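Local coordinates for capsule biosynthesis protein capD (Bacillus anthracis, PDB 3G9K) that cleaves the poly-gamma-D-glutamate capsule of the bacterium and joins it by an amide bond to meso-diaminopimelic acid in the peptidoglycan, at residues G27-A31 and G32-N36; I6-R9 and D10-V14; D102-N105 and E106-T110. All blocks are in the same frame, centred on the assembly; numbering follows the deposited sequence.

Contacts 1 and 2 are the closing ends of two separate beta hairpins, lying about 32 Å apart between their centres, while contact 3 is the exit from helix 100-105 toward strand 109-112. Contact 2 is the most buried; its sheet runs on into the other polypeptide of the enzyme. Contacts 1 and 3 are partly buried, and contact 1 also leans on that second polypeptide. Their chemistry differs accordingly. Contact 1 pairs aromatic rings beside a two-residue turn, contact 2 holds its turn with an aspartate carboxylate, and contact 3 gathers arginine and water at backbone carbonyls, largely within its own chain and nearest the substrate-binding residues.

Contact 1 of 3, residues G27-A31 and G32-N36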
ATOM      1  N   GLY B  27      14.685  -6.776  -8.793  1.00 21.29           N
ATOM      2  CA  GLY B  27      14.638  -7.244 -10.171  1.00 21.01           C
ATOM      3  C   GLY B  27      15.139  -8.663 -10.304  1.00 21.48           C
ATOM      4  O   GLY B  27      15.015  -9.281 -11.351  1.00 21.68           O
ATOM      5  N   LYS B  28      15.728  -9.198  -9.240  1.00 22.62           N
ATOM      6  CA  LYS B  28      16.104 -10.606  -9.242  1.00 22.81           C
ATOM      7  C   LYS B  28      14.809 -11.424  -9.302  1.00 22.09           C
ATOM      8  O   LYS B  28      13.782 -11.010  -8.779  1.00 21.15           O
ATOM      9  CB  LYS B  28      16.933 -10.951  -8.005  1.00 23.60           C
ATOM     10  CG  LYS B  28      18.304 -10.244  -7.967  1.00 25.50           C
ATOM     11  CD  LYS B  28      19.421 -11.207  -7.558  1.00 29.15           C
ATOM     12  CE  LYS B  28      20.806 -10.579  -7.663  1.00 30.06           C
ATOM     13  NZ  LYS B  28      21.531 -11.083  -8.873  1.00 31.16           N
ATOM     14  N   TYR B  29      14.863 -12.554  -9.984  1.00 21.74           N
ATOM     15  CA  TYR B  29      13.653 -13.258 -10.391  1.00 21.69           C
ATOM     16  C   TYR B  29      13.882 -14.750 -10.356  1.00 21.69           C
ATOM     17  O   TYR B  29      14.861 -15.251 -10.919  1.00 21.33           O
ATOM     18  CB  TYR B  29      13.323 -12.828 -11.802  1.00 21.50           C
ATOM     19  CG  TYR B  29      12.152 -13.471 -12.470  1.00 20.52           C
ATOM     20  CD1 TYR B  29      10.881 -12.932 -12.350  1.00 19.84           C
ATOM     21  CD2 TYR B  29      12.323 -14.542 -13.332  1.00 19.44           C
ATOM     22  CE1 TYR B  29       9.806 -13.482 -13.037  1.00 20.31           C
ATOM     23  CE2 TYR B  29      11.262 -15.096 -13.996  1.00 22.60           C
ATOM     24  CZ  TYR B  29       9.995 -14.561 -13.846  1.00 21.27           C
ATOM     25  OH  TYR B  29       8.939 -15.087 -14.556  1.00 20.76           O
ATOM     26  N   THR B  30      13.033 -15.460  -9.628  1.00 20.78           N
ATOM     27  CA  THR B  30      13.128 -16.897  -9.586  1.00 20.58           C
ATOM     28  C   THR B  30      11.741 -17.492  -9.352  1.00 20.14           C
ATOM     29  O   THR B  30      10.845 -16.820  -8.801  1.00 17.66           O
ATOM     30  CB  THR B  30      14.195 -17.408  -8.544  1.00 21.45           C
ATOM     31  OG1 THR B  30      14.629 -18.738  -8.906  1.00 23.74           O
ATOM     32  CG2 THR B  30      13.642 -17.365  -7.099  1.00 21.62           C
ATOM     33  N   ALA B  31      11.550 -18.731  -9.823  1.00 20.34           N
ATOM     34  CA  ALA B  31      10.285 -19.462  -9.562  1.00 19.95           C
ATOM     35  C   ALA B  31       9.076 -18.610  -9.986  1.00 19.40           C
ATOM     36  O   ALA B  31       8.007 -18.718  -9.415  1.00 18.54           O
ATOM     37  CB  ALA B  31      10.200 -19.855  -8.077  1.00 18.87           C
ATOM     38  N   GLY B  32       9.271 -17.762 -11.002  1.00 19.17           N
ATOM     39  CA  GLY B  32       8.203 -16.980 -11.589  1.00 18.94           C
ATOM     40  C   GLY B  32       7.880 -15.688 -10.912  1.00 18.77           C
ATOM     41  O   GLY B  32       6.920 -15.025 -11.276  1.00 20.69           O
ATOM     42  N   PHE B  33       8.703 -15.278  -9.965  1.00 17.61           N
ATOM     43  CA  PHE B  33       8.414 -14.022  -9.250  1.00 17.13           C
ATOM     44  C   PHE B  33       9.659 -13.197  -8.969  1.00 16.98           C
ATOM     45  O   PHE B  33      10.764 -13.739  -8.916  1.00 16.40           O
ATOM     46  CB  PHE B  33       7.618 -14.305  -7.963  1.00 17.30           C
ATOM     47  CG  PHE B  33       8.358 -15.127  -6.945  1.00 17.19           C
ATOM     48  CD1 PHE B  33       9.095 -14.509  -5.930  1.00 19.15           C
ATOM     49  CD2 PHE B  33       8.290 -16.511  -6.971  1.00 19.06           C
ATOM     50  CE1 PHE B  33       9.753 -15.262  -4.983  1.00 17.46           C
ATOM     51  CE2 PHE B  33       8.986 -17.271  -6.024  1.00 18.38           C
ATOM     52  CZ  PHE B  33       9.721 -16.616  -5.040  1.00 18.39           C
ATOM     53  N   PHE B  34       9.440 -11.899  -8.729  1.00 17.38           N
ATOM     54  CA  PHE B  34      10.460 -10.927  -8.423  1.00 17.55           C
ATOM     55  C   PHE B  34      10.702 -10.847  -6.918  1.00 17.18           C
ATOM     56  O   PHE B  34       9.761 -10.859  -6.132  1.00 15.85           O
ATOM     57  CB  PHE B  34      10.061  -9.548  -9.006  1.00 18.16           C
ATOM     58  CG  PHE B  34      10.249  -9.443 -10.506  1.00 18.25           C
ATOM     59  CD1 PHE B  34      11.520  -9.375 -11.059  1.00 21.57           C
ATOM     60  CD2 PHE B  34       9.176  -9.436 -11.359  1.00 18.74           C
ATOM     61  CE1 PHE B  34      11.704  -9.333 -12.446  1.00 19.15           C
ATOM     62  CE2 PHE B  34       9.349  -9.359 -12.744  1.00 19.57           C
ATOM     63  CZ  PHE B  34      10.621  -9.286 -13.280  1.00 20.19           C
ATOM     64  N   LEU B  35      11.969 -10.780  -6.518  1.00 17.14           N
ATOM     65  CA  LEU B  35      12.358 -10.655  -5.108  1.00 17.31           C
ATOM     66  C   LEU B  35      12.515  -9.221  -4.651  1.00 18.05           C
ATOM     67  O   LEU B  35      13.178  -8.423  -5.311  1.00 17.45           O
ATOM     68  CB  LEU B  35      13.684 -11.419  -4.889  1.00 17.28           C
ATOM     69  CG  LEU B  35      13.503 -12.940  -4.947  1.00 19.52           C
ATOM     70  CD1 LEU B  35      14.851 -13.669  -5.182  1.00 20.43           C
ATOM     71  CD2 LEU B  35      12.866 -13.447  -3.693  1.00 20.66           C
ATOM     72  N   ASN B  36      11.918  -8.895  -3.500  1.00 17.82           N
ATOM     73  CA  ASN B  36      11.972  -7.598  -2.898  1.00 19.93           C
ATOM     74  C   ASN B  36      13.395  -7.094  -2.716  1.00 21.35           C
ATOM     75  O   ASN B  36      14.331  -7.887  -2.558  1.00 19.46           O
ATOM     76  CB  ASN B  36      11.328  -7.662  -1.497  1.00 19.39           C
ATOM     77  CG  ASN B  36      12.172  -8.481  -0.506  1.00 20.97           C
ATOM     78  OD1 ASN B  36      13.087  -7.946   0.125  1.00 22.26           O
ATOM     79  ND2 ASN B  36      11.862  -9.762  -0.365  1.00 18.41           N
TER
HETATM   80  O   HOH W   1       6.344 -14.549 -14.060  1.00 25.06           O
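T30 and F33 face each other as an antiparallel hydrogen-bonded pair, with T30 N bonded to F33 O and F33 N to T30 O, and two residues further from the turn L35 N reaches K28 O at 2.9 Å. Between these bonds Y29 and F34 make a non-hydrogen-bonded pair whose rings meet on one face of the hairpin. The edge of Y29 is turned to the face of F34, with ring centroids 4.8 Å apart and planes at 55°; Y29 CD1 stands over the centre of the F34 ring, 3.7 Å from F34 CE1. With CG anti to the backbone N (chi1 177°), the Y29 ring reaches diagonally across to the partner strand, over F33 O and G32, and OH comes within 3.6 Å of G32 CA. A water then ties the ring to the turn, accepting from Y29 OH at 2.7 Å and donating to G32 O at 2.9 Å. The motif is a two-residue beta hairpin closed by a type I' turn, A31 and G32 both taking positive phi, a conformation that favours the glycine. On the opposite face F33 has chi1 64°, with CG between its backbone N and carbonyl carbon, which brings the ring beneath T30 O; that oxygen lies over one ring face, offset toward the rim, 3.2 Å from F33 CD2. A31 CB touches F33 CE2 at 3.5 Å, and A31 O sits at the ring edge. The other polypeptide of the enzyme covers F33 with its F193 ring, and its T181 OG1 is hydrogen-bonded to A31 O. F24 makes a further edge-to-face contact with F34.

Contact 2 of 3, residues I6-R9 and D10-V14; sequences IIDR and DGTVV
D8 lays its carboxylate over the turn that follows it, against T12, whose CB lies 3.6 Å from D8 OD1. The same OD1 accepts T12 N at 3.1 Å, approached from above the carboxylate plane, and a weak bond from D10 N. D8 has chi1 69°, CG between the backbone N and the carbonyl carbon, which turns the acid back over its own loop. Backbone bonds frame the loop: G11 N reaches D8 O at 3.0 Å, closing a type I turn from D8 to G11, and D8 N reaches T12 O at 3.2 Å. With G11 at positive phi, this is the type I turn plus G1 bulge that joins strands 2-7 and 13-19 in a beta hairpin. Beyond it I6 and V14 exchange two bonds in the carbonyl planes, while I7 and V13 lie side by side on the other face, I7 CG1 being 4.0 Å from V13 CB. A strand of the other polypeptide extends the sheet, and from the same polypeptide A44 N binds D8 OD2 and L38 O accepts R9 NH1. D8 OD1 and D10 OD2 are only 4.2 Å apart, and one water donates to D8 OD2 at 2.7 Å and to D10 OD2 while accepting from T12 OG1. That water, together with the N-H groups turned to D8, probably eases the repulsion between the two acids and favours the charged form of D8.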
ATOM      1  N   ILE B   6     -11.275  -2.917   1.111  1.00 18.19           N
ATOM      2  CA  ILE B   6     -12.473  -3.752   0.929  1.00 18.68           C
ATOM      3  C   ILE B   6     -13.424  -3.512   2.080  1.00 19.07           C
ATOM      4  O   ILE B   6     -12.982  -3.395   3.190  1.00 18.88           O
ATOM      5  CB  ILE B   6     -12.115  -5.200   0.911  1.00 19.01           C
ATOM      6  CG1 ILE B   6     -11.067  -5.438  -0.172  1.00 19.45           C
ATOM      7  CG2 ILE B   6     -13.392  -6.081   0.635  1.00 20.32           C
ATOM      8  CD1 ILE B   6     -10.545  -6.851  -0.179  1.00 20.16           C
ATOM      9  N   ILE B   7     -14.719  -3.419   1.787  1.00 19.67           N
ATOM     10  CA  ILE B   7     -15.742  -3.441   2.856  1.00 20.93           C
ATOM     11  C   ILE B   7     -16.783  -4.466   2.511  1.00 21.05           C
ATOM     12  O   ILE B   7     -17.198  -4.544   1.350  1.00 21.93           O
ATOM     13  CB  ILE B   7     -16.420  -2.079   3.047  1.00 20.61           C
ATOM     14  CG1 ILE B   7     -15.358  -0.987   3.279  1.00 20.89           C
ATOM     15  CG2 ILE B   7     -17.441  -2.179   4.176  1.00 20.94           C
ATOM     16  CD1 ILE B   7     -15.942   0.400   3.520  1.00 20.18           C
ATOM     17  N   ASP B   8     -17.132  -5.311   3.484  1.00 23.86           N
ATOM     18  CA  ASP B   8     -18.086  -6.400   3.236  1.00 26.04           C
ATOM     19  C   ASP B   8     -19.483  -6.127   3.855  1.00 27.13           C
ATOM     20  O   ASP B   8     -19.739  -5.026   4.339  1.00 26.26           O
ATOM     21  CB  ASP B   8     -17.505  -7.760   3.669  1.00 25.62           C
ATOM     22  CG  ASP B   8     -17.363  -7.905   5.154  1.00 22.55           C
ATOM     23  OD1 ASP B   8     -17.977  -7.129   5.943  1.00 24.61           O
ATOM     24  OD2 ASP B   8     -16.560  -8.775   5.557  1.00 22.30           O
ATOM     25  N   ARG B   9     -20.387  -7.114   3.753  1.00 28.28           N
ATOM     26  CA  ARG B   9     -21.758  -6.986   4.282  1.00 29.52           C
ATOM     27  C   ARG B   9     -21.822  -6.784   5.796  1.00 29.57           C
ATOM     28  O   ARG B   9     -22.778  -6.187   6.330  1.00 31.60           O
ATOM     29  CB  ARG B   9     -22.571  -8.209   3.911  1.00 29.33           C
ATOM     30  CG  ARG B   9     -22.904  -8.288   2.454  1.00 31.80           C
ATOM     31  CD  ARG B   9     -23.683  -9.558   2.198  1.00 31.71           C
ATOM     32  NE  ARG B   9     -23.873  -9.858   0.787  1.00 35.53           N
ATOM     33  CZ  ARG B   9     -22.978 -10.448  -0.000  1.00 34.69           C
ATOM     34  NH1 ARG B   9     -21.788 -10.783   0.467  1.00 37.57           N
ATOM     35  NH2 ARG B   9     -23.286 -10.695  -1.270  1.00 35.61           N
ATOM     36  N   ASP B  10     -20.821  -7.260   6.507  1.00 30.32           N
ATOM     37  CA  ASP B  10     -20.777  -7.084   7.963  1.00 30.75           C
ATOM     38  C   ASP B  10     -20.203  -5.743   8.368  1.00 30.12           C
ATOM     39  O   ASP B  10     -20.108  -5.443   9.547  1.00 30.05           O
ATOM     40  CB  ASP B  10     -19.990  -8.216   8.604  1.00 32.08           C
ATOM     41  CG  ASP B  10     -20.578  -9.579   8.276  1.00 35.59           C
ATOM     42  OD1 ASP B  10     -21.767  -9.787   8.591  1.00 39.18           O
ATOM     43  OD2 ASP B  10     -19.875 -10.433   7.688  1.00 40.78           O
ATOM     44  N   GLY B  11     -19.807  -4.943   7.385  1.00 29.14           N
ATOM     45  CA  GLY B  11     -19.188  -3.633   7.644  1.00 28.45           C
ATOM     46  C   GLY B  11     -17.741  -3.742   8.065  1.00 26.67           C
ATOM     47  O   GLY B  11     -17.160  -2.788   8.573  1.00 26.99           O
ATOM     48  N   THR B  12     -17.139  -4.908   7.875  1.00 25.83           N
ATOM     49  CA  THR B  12     -15.731  -5.072   8.224  1.00 24.26           C
ATOM     50  C   THR B  12     -14.956  -4.385   7.101  1.00 23.22           C
ATOM     51  O   THR B  12     -15.316  -4.506   5.942  1.00 23.06           O
ATOM     52  CB  THR B  12     -15.308  -6.537   8.323  1.00 24.94           C
ATOM     53  OG1 THR B  12     -16.092  -7.180   9.339  1.00 25.31           O
ATOM     54  CG2 THR B  12     -13.836  -6.662   8.643  1.00 24.63           C
ATOM     55  N   VAL B  13     -13.913  -3.661   7.476  1.00 21.61           N
ATOM     56  CA  VAL B  13     -13.090  -2.921   6.516  1.00 21.78           C
ATOM     57  C   VAL B  13     -11.673  -3.466   6.591  1.00 19.94           C
ATOM     58  O   VAL B  13     -11.063  -3.613   7.648  1.00 20.00           O
ATOM     59  CB  VAL B  13     -13.202  -1.365   6.655  1.00 22.34           C
ATOM     60  CG1 VAL B  13     -13.392  -0.942   8.063  1.00 25.76           C
ATOM     61  CG2 VAL B  13     -12.041  -0.587   5.995  1.00 19.77           C
ATOM     62  N   VAL B  14     -11.159  -3.818   5.435  1.00 17.52           N
ATOM     63  CA  VAL B  14      -9.771  -4.158   5.347  1.00 16.94           C
ATOM     64  C   VAL B  14      -9.066  -3.034   4.578  1.00 16.55           C
ATOM     65  O   VAL B  14      -9.520  -2.641   3.485  1.00 16.29           O
ATOM     66  CB  VAL B  14      -9.570  -5.475   4.532  1.00 16.58           C
ATOM     67  CG1 VAL B  14      -8.086  -5.679   4.201  1.00 16.65           C
ATOM     68  CG2 VAL B  14     -10.179  -6.711   5.268  1.00 14.99           C
TER
HETATM   69  O   HOH W   2     -16.799  -9.955   7.945  1.00 38.18           O

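Contact 3 of 3, residues D102-N105 and E106-T110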
ATOM      1  N   ASP B 102     -12.525  14.061  -6.010  1.00 17.58           N
ATOM      2  CA  ASP B 102     -12.019  15.355  -6.497  1.00 17.63           C
ATOM      3  C   ASP B 102     -10.703  15.729  -5.784  1.00 18.16           C
ATOM      4  O   ASP B 102      -9.728  16.081  -6.426  1.00 19.60           O
ATOM      5  CB  ASP B 102     -13.081  16.473  -6.355  1.00 18.10           C
ATOM      6  CG  ASP B 102     -14.146  16.399  -7.455  1.00 19.24           C
ATOM      7  OD1 ASP B 102     -13.730  16.498  -8.644  1.00 19.46           O
ATOM      8  OD2 ASP B 102     -15.358  16.201  -7.134  1.00 19.66           O
ATOM      9  N   ILE B 103     -10.693  15.628  -4.466  1.00 18.37           N
ATOM     10  CA  ILE B 103      -9.502  15.903  -3.659  1.00 18.98           C
ATOM     11  C   ILE B 103      -8.298  15.040  -4.095  1.00 19.08           C
ATOM     12  O   ILE B 103      -7.188  15.546  -4.295  1.00 19.58           O
ATOM     13  CB  ILE B 103      -9.806  15.704  -2.152  1.00 19.17           C
ATOM     14  CG1 ILE B 103     -10.840  16.741  -1.699  1.00 20.56           C
ATOM     15  CG2 ILE B 103      -8.519  15.860  -1.311  1.00 18.60           C
ATOM     16  CD1 ILE B 103     -11.623  16.362  -0.445  1.00 18.35           C
ATOM     17  N   ILE B 104      -8.538  13.746  -4.287  1.00 18.52           N
ATOM     18  CA  ILE B 104      -7.520  12.820  -4.798  1.00 18.72           C
ATOM     19  C   ILE B 104      -6.978  13.218  -6.174  1.00 18.45           C
ATOM     20  O   ILE B 104      -5.785  13.031  -6.475  1.00 17.60           O
ATOM     21  CB  ILE B 104      -8.103  11.356  -4.774  1.00 18.76           C
ATOM     22  CG1 ILE B 104      -8.064  10.862  -3.317  1.00 18.09           C
ATOM     23  CG2 ILE B 104      -7.357  10.384  -5.702  1.00 17.55           C
ATOM     24  CD1 ILE B 104      -8.726   9.453  -3.089  1.00 18.97           C
ATOM     25  N   ASN B 105      -7.857  13.753  -7.020  1.00 19.34           N
ATOM     26  CA  ASN B 105      -7.480  14.206  -8.368  1.00 19.77           C
ATOM     27  C   ASN B 105      -6.597  15.466  -8.382  1.00 19.63           C
ATOM     28  O   ASN B 105      -5.878  15.699  -9.344  1.00 18.84           O
ATOM     29  CB  ASN B 105      -8.749  14.443  -9.228  1.00 20.15           C
ATOM     30  CG  ASN B 105      -9.472  13.148  -9.581  1.00 20.29           C
ATOM     31  OD1 ASN B 105     -10.597  13.177 -10.125  1.00 26.94           O
ATOM     32  ND2 ASN B 105      -8.861  12.023  -9.279  1.00 15.99           N
ATOM     33  N   GLU B 106      -6.667  16.254  -7.318  1.00 20.19           N
ATOM     34  CA  GLU B 106      -5.987  17.545  -7.226  1.00 22.10           C
ATOM     35  C   GLU B 106      -4.492  17.270  -7.332  1.00 22.81           C
ATOM     36  O   GLU B 106      -4.014  16.282  -6.792  1.00 22.24           O
ATOM     37  CB  GLU B 106      -6.271  18.208  -5.879  1.00 22.06           C
ATOM     38  CG  GLU B 106      -5.948  19.692  -5.818  1.00 22.36           C
ATOM     39  CD  GLU B 106      -6.531  20.440  -4.607  1.00 25.30           C
ATOM     40  OE1 GLU B 106      -7.124  19.851  -3.686  1.00 28.48           O
ATOM     41  OE2 GLU B 106      -6.384  21.686  -4.592  1.00 33.60           O
ATOM     42  N   TYR B 107      -3.754  18.182  -7.962  1.00 23.33           N
ATOM     43  CA  TYR B 107      -2.298  18.052  -8.048  1.00 23.64           C
ATOM     44  C   TYR B 107      -1.660  18.154  -6.656  1.00 22.94           C
ATOM     45  O   TYR B 107      -2.148  18.859  -5.781  1.00 22.16           O
ATOM     46  CB  TYR B 107      -1.734  19.142  -8.980  1.00 26.40           C
ATOM     47  CG  TYR B 107      -2.180  18.996 -10.418  1.00 28.58           C
ATOM     48  CD1 TYR B 107      -1.912  17.828 -11.125  1.00 31.36           C
ATOM     49  CD2 TYR B 107      -2.855  20.033 -11.080  1.00 30.90           C
ATOM     50  CE1 TYR B 107      -2.295  17.686 -12.417  1.00 32.69           C
ATOM     51  CE2 TYR B 107      -3.231  19.897 -12.395  1.00 32.23           C
ATOM     52  CZ  TYR B 107      -2.955  18.722 -13.057  1.00 32.98           C
ATOM     53  OH  TYR B 107      -3.323  18.551 -14.385  1.00 34.26           O
ATOM     54  N   ARG B 108      -0.552  17.457  -6.474  1.00 22.21           N
ATOM     55  CA  ARG B 108       0.030  17.291  -5.163  1.00 22.34           C
ATOM     56  C   ARG B 108       1.406  17.950  -5.047  1.00 23.44           C
ATOM     57  O   ARG B 108       2.018  18.318  -6.063  1.00 23.69           O
ATOM     58  CB  ARG B 108       0.144  15.802  -4.859  1.00 22.30           C
ATOM     59  CG  ARG B 108      -1.215  15.143  -4.667  1.00 21.15           C
ATOM     60  CD  ARG B 108      -1.135  13.645  -4.603  1.00 20.39           C
ATOM     61  NE  ARG B 108      -2.489  13.102  -4.605  1.00 20.19           N
ATOM     62  CZ  ARG B 108      -2.807  11.830  -4.842  1.00 17.63           C
ATOM     63  NH1 ARG B 108      -1.865  10.912  -4.980  1.00 17.63           N
ATOM     64  NH2 ARG B 108      -4.100  11.493  -4.893  1.00 20.47           N
ATOM     65  N   PHE B 109       1.860  18.067  -3.801  1.00 24.49           N
ATOM     66  CA  PHE B 109       3.223  18.505  -3.479  1.00 25.79           C
ATOM     67  C   PHE B 109       3.752  17.753  -2.271  1.00 26.43           C
ATOM     68  O   PHE B 109       2.990  17.399  -1.364  1.00 26.30           O
ATOM     69  CB  PHE B 109       3.245  20.007  -3.166  1.00 25.47           C
ATOM     70  CG  PHE B 109       2.367  20.391  -2.012  1.00 24.43           C
ATOM     71  CD1 PHE B 109       1.053  20.776  -2.231  1.00 25.65           C
ATOM     72  CD2 PHE B 109       2.837  20.356  -0.724  1.00 24.80           C
ATOM     73  CE1 PHE B 109       0.231  21.118  -1.175  1.00 25.36           C
ATOM     74  CE2 PHE B 109       2.027  20.686   0.341  1.00 24.10           C
ATOM     75  CZ  PHE B 109       0.719  21.077   0.116  1.00 26.91           C
ATOM     76  N   THR B 110       5.062  17.542  -2.247  1.00 27.84           N
ATOM     77  CA  THR B 110       5.743  16.969  -1.079  1.00 29.52           C
ATOM     78  C   THR B 110       7.058  17.709  -0.838  1.00 31.43           C
ATOM     79  O   THR B 110       7.538  18.409  -1.712  1.00 31.93           O
ATOM     80  CB  THR B 110       6.072  15.463  -1.274  1.00 29.32           C
ATOM     81  OG1 THR B 110       7.016  15.308  -2.338  1.00 29.60           O
ATOM     82  CG2 THR B 110       4.791  14.663  -1.605  1.00 27.10           C
TER
HETATM   83  O   HOH W   3      -4.549  15.134  -4.315  1.00 24.03           O
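I104 O, near the end of helix 100-105, is met by two arginines: R108 NH2 comes to 2.8 Å in a weak, bent bond (119° at the hydrogen), and R168 NH1 binds the same oxygen. This is C-terminal capping of a helix by side chains, carbonyls of the last turn being met by arginine and water as the chain leaves toward strand 109-112. E106 is the first residue to depart from helical angles. Its N still points back into the helix, bonding I103 O at 3.1 Å from well above the carbonyl plane and, weakly, D102 O at 3.2 Å, a bifurcated bond that leans to I103 O; its side chain leads away to a salt bridge with K92. From there the chain runs extended through Y107, and R108 folds back beside I104. With CG anti to its carbonyl carbon (chi1 -69°) and the chain straight from CG to NE, R108 delivers its guanidinium to the helix end. A water in the plane of that group accepts R108 NE at 2.9 Å and lies 2.7 Å from I103 O and 2.8 Å from E106 O, bridging the helix terminus to the chain that leaves it. The other terminal nitrogen, NH1, is turned to F146 O and forms a salt bridge with D166, two partners that probably offset the closeness of the R168 guanidinium, and the R108 side chain lies about 8 Å from that of R169, which binds the poly-gamma-D-glutamate substrate. At the helix end itself, the CG2 methyl of I104 rests 3.5 Å from R108 NH2.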